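Local coordinates for RNA-binding protein (Sulfolobus solfataricus, PDB 2NRQ) that is of unknown function, resembling RNA-binding proteins in its fold although a role in binding RNA itself appears unlikely, at residues Glu74-Glu77 with Thr78-Met82. Residues are numbered along the deposited sequence; the frame is centred on the assembly and turned at random. Where two conformers were deposited one is given.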
loop_
_atom_site.group_PDB
_atom_site.type_symbol
_atom_site.label_atom_id
_atom_site.label_comp_id
_atom_site.label_asym_id
_atom_site.label_seq_id
_atom_site.Cartn_x
_atom_site.Cartn_y
_atom_site.Cartn_z
ATOM N N GLU A 74 3.270 8.465 8.165
ATOM C CA GLU A 74 2.779 8.929 9.454
ATOM C C GLU A 74 2.011 7.853 10.189
ATOM O O GLU A 74 1.563 8.070 11.312
ATOM C CB GLU A 74 1.881 10.145 9.249
ATOM C CG GLU A 74 2.464 11.121 8.240
ATOM C CD GLU A 74 1.483 12.189 7.812
ATOM O OE1 GLU A 74 0.283 11.866 7.641
ATOM O OE2 GLU A 74 1.918 13.348 7.631
ATOM N N LYS A 75 1.859 6.693 9.562
ATOM C CA LYS A 75 1.118 5.604 10.177
ATOM C C LYS A 75 2.000 4.410 10.476
ATOM O O LYS A 75 1.777 3.696 11.451
ATOM C CB LYS A 75 -0.013 5.161 9.260
ATOM C CG LYS A 75 -1.121 6.179 9.083
ATOM C CD LYS A 75 -2.344 5.817 9.900
ATOM C CE LYS A 75 -3.560 6.556 9.386
ATOM N NZ LYS A 75 -4.808 6.087 10.041
ATOM N N ILE A 76 3.000 4.185 9.637
ATOM C CA ILE A 76 3.887 3.049 9.843
ATOM C C ILE A 76 4.755 3.224 11.096
ATOM O O ILE A 76 5.191 4.333 11.412
ATOM C CB ILE A 76 4.797 2.842 8.616
ATOM C CG1 ILE A 76 5.472 1.478 8.698
ATOM C CG2 ILE A 76 5.839 3.947 8.545
ATOM C CD1 ILE A 76 6.321 1.153 7.493
ATOM N N GLU A 77 4.991 2.129 11.816
ATOM C CA GLU A 77 5.832 2.178 13.008
ATOM C C GLU A 77 7.294 2.330 12.557
ATOM O O GLU A 77 7.667 1.856 11.477
ATOM C CB GLU A 77 5.631 0.915 13.843
ATOM C CG GLU A 77 5.545 -0.366 13.036
ATOM C CD GLU A 77 5.073 -1.551 13.869
ATOM O OE1 GLU A 77 3.976 -1.461 14.467
ATOM O OE2 GLU A 77 5.794 -2.575 13.922
ATOM N N THR A 78 8.107 3.002 13.370
ATOM C CA THR A 78 9.513 3.257 13.041
ATOM C C THR A 78 10.297 1.996 12.689
ATOM O O THR A 78 11.168 2.003 11.814
ATOM C CB THR A 78 10.231 3.963 14.202
ATOM O OG1 THR A 78 9.265 4.548 15.085
ATOM C CG2 THR A 78 11.139 5.056 13.662
ATOM N N SER A 79 9.987 0.916 13.394
ATOM C CA SER A 79 10.627 -0.370 13.176
ATOM C C SER A 79 10.533 -0.740 11.690
ATOM O O SER A 79 11.550 -0.835 10.996
ATOM C CB SER A 79 9.922 -1.414 14.039
ATOM O OG SER A 79 10.581 -2.657 13.983
ATOM N N GLU A 80 9.305 -0.915 11.207
ATOM C CA GLU A 80 9.044 -1.262 9.810
ATOM C C GLU A 80 9.619 -0.244 8.820
ATOM O O GLU A 80 10.055 -0.616 7.725
ATOM C CB GLU A 80 7.532 -1.400 9.581
ATOM C CG GLU A 80 6.825 -2.343 10.557
ATOM C CD GLU A 80 7.217 -3.805 10.392
ATOM O OE1 GLU A 80 6.814 -4.627 11.240
ATOM O OE2 GLU A 80 7.920 -4.142 9.422
ATOM N N LEU A 81 9.611 1.032 9.201
ATOM C CA LEU A 81 10.128 2.106 8.344
ATOM C C LEU A 81 11.623 1.898 8.061
ATOM O O LEU A 81 12.082 1.958 6.908
ATOM C CB LEU A 81 9.911 3.463 9.014
ATOM C CG LEU A 81 10.399 4.678 8.221
ATOM C CD1 LEU A 81 9.827 4.653 6.799
ATOM C CD2 LEU A 81 10.005 5.947 8.963
HETATM N N MSE A 82 12.377 1.650 9.126
HETATM C CA MSE A 82 13.797 1.397 9.006
HETATM C C MSE A 82 13.975 0.160 8.124
HETATM O O MSE A 82 14.827 0.130 7.219
HETATM C CB MSE A 82 14.383 1.143 10.386
HETATM C CG MSE A 82 15.834 0.696 10.339
HETATM SE SE MSE A 82 16.980 2.056 9.515
HETATM C CE MSE A 82 17.265 1.264 7.775
#
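Ile76 sends CG1 anti to its own backbone N (chi1 -167°) and stays extended, which carries CD1 across Glu80 at about a right angle, 3.5 Å from CB of Glu80. In Glu77, CG stands between the backbone N and the carbonyl carbon (chi1 42°) with the chain extended beyond it, while Glu80 sets CG anti to its carbonyl carbon; the two side chains run side by side in the same direction, CG against CG at 3.4 Å. The other branch of Ile76, CG2, lies near CB of Leu81 (4.1 Å), and Leu81 continues the apolar packing onto Val142 of helix 134-145. Glu77 is the N-cap residue of helix 78-85, and its carbonyl O accepts the first-turn bond from Leu81 N (3.1 Å), the donor lying in the carbonyl plane. With alanine at Ile76, CG1, CG2 and CD1 would be lost, which is likely to open a gap beside CB of Glu80 and CB of Leu81. A bend at chi2 (-67°) brings the Glu80 carboxylate beside that of Glu77, their planes 28° apart. OE2 of Glu77 and OE1 of Glu80 stand 3.5 Å apart, like charges whose repulsion the salt bridge from Glu77 OE1 to Arg111 probably offsets in part.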